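Amide synthase (Vibrio cholerae, PDB 1L5A) is the condensation enzyme VibH of vibriobactin biosynthesis, a nonribosomal peptide synthetase condensation-type protein that probably forms an amide bond. Local coordinates at residues H43-E48 / A156-Y161; T22-L27 / Q92-S97. All coordinates share one frame; numbering follows the deposited sequence.

Contact 1: residues H43-E48 / A156-Y161; sequences HLTVSE and AAFKPY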
loop_
_atom_site.group_PDB
_atom_site.type_symbol
_atom_site.label_atom_id
_atom_site.label_comp_id
_atom_site.label_asym_id
_atom_site.label_seq_id
_atom_site.Cartn_x
_atom_site.Cartn_y
_atom_site.Cartn_z
ATOM N N HIS A 43 21.686 28.552 -8.289
ATOM C CA HIS A 43 20.993 28.556 -9.584
ATOM C C HIS A 43 20.508 27.142 -9.931
ATOM O O HIS A 43 19.429 26.958 -10.507
ATOM C CB HIS A 43 21.936 29.032 -10.683
ATOM C CG HIS A 43 21.425 28.774 -12.065
ATOM N ND1 HIS A 43 20.640 29.676 -12.750
ATOM C CD2 HIS A 43 21.557 27.698 -12.877
ATOM C CE1 HIS A 43 20.313 29.168 -13.926
ATOM N NE2 HIS A 43 20.855 27.968 -14.027
ATOM N N LEU A 44 21.325 26.142 -9.621
ATOM C CA LEU A 44 20.936 24.766 -9.886
ATOM C C LEU A 44 19.779 24.357 -8.965
ATOM O O LEU A 44 18.756 23.839 -9.427
ATOM C CB LEU A 44 22.127 23.817 -9.677
ATOM C CG LEU A 44 23.227 23.837 -10.754
ATOM C CD1 LEU A 44 24.310 22.840 -10.386
ATOM C CD2 LEU A 44 22.634 23.483 -12.124
ATOM N N THR A 45 19.927 24.600 -7.667
ATOM C CA THR A 45 18.879 24.217 -6.742
ATOM C C THR A 45 17.506 24.758 -7.129
ATOM O O THR A 45 16.526 24.003 -7.178
ATOM C CB THR A 45 19.180 24.688 -5.338
ATOM O OG1 THR A 45 20.408 24.107 -4.907
ATOM C CG2 THR A 45 18.065 24.259 -4.407
ATOM N N VAL A 46 17.450 26.061 -7.395
ATOM C CA VAL A 46 16.218 26.740 -7.766
ATOM C C VAL A 46 15.588 26.199 -9.059
ATOM O O VAL A 46 14.364 26.181 -9.204
ATOM C CB VAL A 46 16.476 28.281 -7.858
ATOM C CG1 VAL A 46 15.407 28.948 -8.629
ATOM C CG2 VAL A 46 16.509 28.887 -6.458
ATOM N N SER A 47 16.404 25.744 -9.996
ATOM C CA SER A 47 15.867 25.198 -11.249
ATOM C C SER A 47 15.070 23.951 -11.019
ATOM O O SER A 47 14.105 23.685 -11.723
ATOM C CB SER A 47 16.978 24.861 -12.223
ATOM O OG SER A 47 17.568 26.068 -12.662
ATOM N N GLU A 48 15.478 23.182 -10.021
ATOM C CA GLU A 48 14.807 21.937 -9.698
ATOM C C GLU A 48 13.451 22.091 -9.006
ATOM O O GLU A 48 12.702 21.116 -8.914
ATOM C CB GLU A 48 15.722 21.075 -8.829
ATOM C CG GLU A 48 17.044 20.663 -9.494
ATOM C CD GLU A 48 17.891 19.795 -8.588
ATOM O OE1 GLU A 48 17.338 19.244 -7.609
ATOM O OE2 GLU A 48 19.101 19.649 -8.853
ATOM N N ALA A 156 20.548 12.880 -7.589
ATOM C CA ALA A 156 19.292 13.190 -8.228
ATOM C C ALA A 156 18.640 14.493 -7.792
ATOM O O ALA A 156 18.750 14.936 -6.641
ATOM C CB ALA A 156 18.330 12.041 -8.042
ATOM N N ALA A 157 17.954 15.082 -8.760
ATOM C CA ALA A 157 17.222 16.322 -8.631
ATOM C C ALA A 157 15.842 16.080 -8.002
ATOM O O ALA A 157 15.376 14.946 -7.921
ATOM C CB ALA A 157 17.042 16.919 -10.008
ATOM N N PHE A 158 15.197 17.153 -7.563
ATOM C CA PHE A 158 13.864 17.054 -6.992
ATOM C C PHE A 158 12.969 16.518 -8.111
ATOM O O PHE A 158 13.204 16.819 -9.279
ATOM C CB PHE A 158 13.376 18.445 -6.579
ATOM C CG PHE A 158 14.095 19.021 -5.388
ATOM C CD1 PHE A 158 14.621 20.316 -5.435
ATOM C CD2 PHE A 158 14.200 18.299 -4.202
ATOM C CE1 PHE A 158 15.240 20.883 -4.318
ATOM C CE2 PHE A 158 14.814 18.854 -3.073
ATOM C CZ PHE A 158 15.339 20.153 -3.129
ATOM N N LYS A 159 11.959 15.729 -7.768
ATOM C CA LYS A 159 11.043 15.207 -8.776
ATOM C C LYS A 159 10.165 16.392 -9.195
ATOM O O LYS A 159 10.001 17.334 -8.437
ATOM C CB LYS A 159 10.159 14.120 -8.170
ATOM C CG LYS A 159 10.907 12.957 -7.510
ATOM C CD LYS A 159 11.187 11.826 -8.481
ATOM C CE LYS A 159 11.952 10.683 -7.803
ATOM N NZ LYS A 159 11.286 10.099 -6.587
ATOM N N PRO A 160 9.601 16.365 -10.412
ATOM C CA PRO A 160 8.753 17.492 -10.821
ATOM C C PRO A 160 7.532 17.633 -9.945
ATOM O O PRO A 160 7.050 16.646 -9.398
ATOM C CB PRO A 160 8.385 17.162 -12.276
ATOM C CG PRO A 160 8.663 15.695 -12.409
ATOM C CD PRO A 160 9.853 15.455 -11.544
ATOM N N TYR A 161 7.036 18.861 -9.807
ATOM C CA TYR A 161 5.863 19.112 -8.974
ATOM C C TYR A 161 4.686 18.320 -9.525
ATOM O O TYR A 161 3.824 17.879 -8.772
ATOM C CB TYR A 161 5.516 20.610 -8.948
ATOM C CG TYR A 161 4.371 20.969 -7.997
ATOM C CD1 TYR A 161 4.512 20.815 -6.617
ATOM C CD2 TYR A 161 3.165 21.478 -8.477
ATOM C CE1 TYR A 161 3.502 21.155 -5.756
ATOM C CE2 TYR A 161 2.137 21.833 -7.608
ATOM C CZ TYR A 161 2.319 21.671 -6.250
ATOM O OH TYR A 161 1.348 22.075 -5.364
#
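Glu48 reaches across to Ala157 and Phe158 with its whole side chain. Its OE1 accepts a hydrogen bond from Phe158 N, 3.0 Å away. The N-H points fairly well at the oxygen, with an angle of 151° at the hydrogen, but it arrives 45° out of the carboxylate plane. This is the tight part of the contact. The methyl of Ala157 packs alongside the acid, its CB 3.3 Å from Glu48 CD. The Phe158 ring lies next to the root of the same side chain, with Phe158 CD1 3.6 Å from Glu48 CB. Glu48 CG stands anti to its own carbonyl carbon (chi1 -62°), and the chain runs extended from there, which carries the carboxylate to the loop backbone. Segment 43-48 lies on helix 35-47 of the condensation-domain fold, and 156-161 belongs to the loop between helices 131-150 and 161-172. The second carboxylate oxygen turns to helix 131-150. Glu48 OE2 takes a salt bridge from Arg140 and a hydrogen bond from His144, so one acid joins three pieces of chain. Its negative charge is probably stabilised there. The contact is looser at Thr45, whose CG2 comes only to the edge of the Phe158 ring, 4.4 Å from CE1. Thr45 OG1 bonds back to Ala41 O in its own helix. The solvent side is that of Ala157, which is exposed although its methyl touches the acid.

Contact 2: residues T22-L27 / Q92-S97; sequences TVAHSL and QDLQRS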
loop_
_atom_site.group_PDB
_atom_site.type_symbol
_atom_site.label_atom_id
_atom_site.label_comp_id
_atom_site.label_asym_id
_atom_site.label_seq_id
_atom_site.Cartn_x
_atom_site.Cartn_y
_atom_site.Cartn_z
ATOM N N THR A 22 4.459 35.033 4.490
ATOM C CA THR A 22 5.733 34.978 3.793
ATOM C C THR A 22 6.698 34.071 4.548
ATOM O O THR A 22 6.575 33.889 5.756
ATOM C CB THR A 22 6.378 36.371 3.716
ATOM O OG1 THR A 22 5.524 37.266 2.989
ATOM C CG2 THR A 22 7.724 36.295 3.039
ATOM N N VAL A 23 7.653 33.499 3.830
ATOM C CA VAL A 23 8.664 32.651 4.449
ATOM C C VAL A 23 10.017 33.154 3.947
ATOM O O VAL A 23 10.314 33.108 2.746
ATOM C CB VAL A 23 8.515 31.167 4.042
ATOM C CG1 VAL A 23 9.359 30.296 4.959
ATOM C CG2 VAL A 23 7.073 30.747 4.104
ATOM N N ALA A 24 10.831 33.657 4.856
ATOM C CA ALA A 24 12.141 34.149 4.461
ATOM C C ALA A 24 13.226 33.690 5.422
ATOM O O ALA A 24 13.057 33.727 6.649
ATOM C CB ALA A 24 12.135 35.692 4.358
ATOM N N HIS A 25 14.330 33.224 4.850
ATOM C CA HIS A 25 15.476 32.784 5.633
ATOM C C HIS A 25 16.726 33.498 5.131
ATOM O O HIS A 25 16.807 33.902 3.977
ATOM C CB HIS A 25 15.699 31.278 5.501
ATOM C CG HIS A 25 14.711 30.435 6.243
ATOM N ND1 HIS A 25 15.041 29.206 6.773
ATOM C CD2 HIS A 25 13.398 30.625 6.521
ATOM C CE1 HIS A 25 13.977 28.675 7.348
ATOM N NE2 HIS A 25 12.966 29.515 7.209
ATOM N N SER A 26 17.696 33.675 6.005
ATOM C CA SER A 26 18.939 34.277 5.587
ATOM C C SER A 26 20.002 33.310 6.048
ATOM O O SER A 26 19.919 32.742 7.147
ATOM C CB SER A 26 19.150 35.652 6.220
ATOM O OG SER A 26 19.413 35.548 7.597
ATOM N N LEU A 27 20.980 33.088 5.182
ATOM C CA LEU A 27 22.080 32.196 5.498
ATOM C C LEU A 27 23.333 33.050 5.515
ATOM O O LEU A 27 23.581 33.842 4.596
ATOM C CB LEU A 27 22.189 31.096 4.440
ATOM C CG LEU A 27 21.003 30.127 4.339
ATOM C CD1 LEU A 27 21.293 29.073 3.277
ATOM C CD2 LEU A 27 20.750 29.470 5.695
ATOM N N GLN A 92 14.038 45.594 2.308
ATOM C CA GLN A 92 13.235 46.130 1.230
ATOM C C GLN A 92 12.316 45.030 0.701
ATOM O O GLN A 92 11.123 45.243 0.519
ATOM C CB GLN A 92 14.135 46.659 0.113
ATOM C CG GLN A 92 13.381 47.187 -1.091
ATOM C CD GLN A 92 12.414 48.295 -0.726
ATOM O OE1 GLN A 92 12.819 49.341 -0.213
ATOM N NE2 GLN A 92 11.125 48.072 -0.988
ATOM N N ASP A 93 12.863 43.842 0.469
ATOM C CA ASP A 93 12.036 42.762 -0.048
ATOM C C ASP A 93 10.983 42.331 0.973
ATOM O O ASP A 93 9.842 42.034 0.611
ATOM C CB ASP A 93 12.900 41.581 -0.478
ATOM C CG ASP A 93 12.076 40.407 -0.960
ATOM O OD1 ASP A 93 11.856 39.477 -0.154
ATOM O OD2 ASP A 93 11.642 40.415 -2.133
ATOM N N LEU A 94 11.360 42.291 2.246
ATOM C CA LEU A 94 10.404 41.941 3.285
ATOM C C LEU A 94 9.259 42.955 3.296
ATOM O O LEU A 94 8.111 42.606 3.530
ATOM C CB LEU A 94 11.078 41.929 4.653
ATOM C CG LEU A 94 11.938 40.690 4.877
ATOM C CD1 LEU A 94 12.629 40.776 6.226
ATOM C CD2 LEU A 94 11.059 39.446 4.795
ATOM N N GLN A 95 9.570 44.215 3.034
ATOM C CA GLN A 95 8.551 45.247 3.021
ATOM C C GLN A 95 7.917 45.415 1.652
ATOM O O GLN A 95 7.165 46.365 1.444
ATOM C CB GLN A 95 9.143 46.592 3.450
ATOM C CG GLN A 95 9.337 46.771 4.951
ATOM C CD GLN A 95 9.873 48.158 5.310
ATOM O OE1 GLN A 95 9.529 49.151 4.659
ATOM N NE2 GLN A 95 10.707 48.230 6.355
ATOM N N ARG A 96 8.202 44.523 0.707
ATOM C CA ARG A 96 7.603 44.709 -0.612
ATOM C C ARG A 96 6.087 44.533 -0.542
ATOM O O ARG A 96 5.561 43.941 0.411
ATOM C CB ARG A 96 8.212 43.753 -1.644
ATOM C CG ARG A 96 7.447 42.461 -1.866
ATOM C CD ARG A 96 7.559 41.536 -0.676
ATOM N NE ARG A 96 6.862 40.278 -0.902
ATOM C CZ ARG A 96 6.946 39.230 -0.095
ATOM N NH1 ARG A 96 7.705 39.291 0.987
ATOM N NH2 ARG A 96 6.250 38.130 -0.361
ATOM N N SER A 97 5.397 45.068 -1.551
ATOM C CA SER A 97 3.932 45.005 -1.651
ATOM C C SER A 97 3.407 43.567 -1.562
ATOM O O SER A 97 2.250 43.330 -1.185
ATOM C CB SER A 97 3.470 45.641 -2.972
ATOM O OG SER A 97 3.866 44.860 -4.089
#
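Ala24 and Leu94 meet through methyl groups. Ala24 CB lies 3.9 Å from Leu94 CD2, an apolar contact between a strand and a helix end. The second meeting point is Thr22 with the guanidinium of Arg96. The two side chains approach from opposite directions. Thr22 CG2 sits at the guanidinium edge, in its plane, 3.6 Å from Arg96 NH1. Thr22 OG1 approaches obliquely, 3.5 Å from Arg96 NH2. This is polar proximity without a hydrogen bond. Thr22 and Ala24 alternate with Val23 along the strand, so both side chains point toward 92-97 while Val23 points away. The backbones stay well apart, with 8.1 Å between the CA atoms of Ala24 and Leu94, and the side chains fill the distance. The contact is helix-on-sheet packing within the condensation domain: strand 22-30 is an inner strand of a five-stranded mixed sheet, and the C-terminal end of helix 82-94 lies against it. Gln95 leaves the helical conformation, and the chain then turns into Arg96. The Arg96 side chain bends at chi2 (-71°), and this brings its tip back to the strand. Further out, strand 117-125 touches both sides. Tyr121 touches Ala24 and Leu94, and Arg123 touches Thr22. Asp93 fixes the helix end to that same strand, by a salt bridge to Arg123 and a hydrogen bond to Tyr121. Arg123 also comes close to the like charge of Arg96, and the salt bridge from Asp93 probably offsets part of the charge of Arg123. On the strand itself, backbone bonds from Val23 to Ala124 and from Ala24 to Leu354 and Ala355 hold it between its two neighbours.

After helix 6-14 the chain enters strand 22-30, which carries 22-27, and then helix 35-47. The first loop to close is that of contact 2, when 92-97 ends helix 82-94 and meets the strand with 64 residues between. Contact 1 closes later, at 156-161, with 107 residues between. It opens inside the span of contact 2 and ends beyond it, so the two cross and neither nests in the other. Contact 2 ties helix 82-94 to the five-stranded sheet. Contact 1 ties segment 43-48, on helix 35-47, to the loop before helix 161-172. Their centres are 22 Å apart and they do not touch.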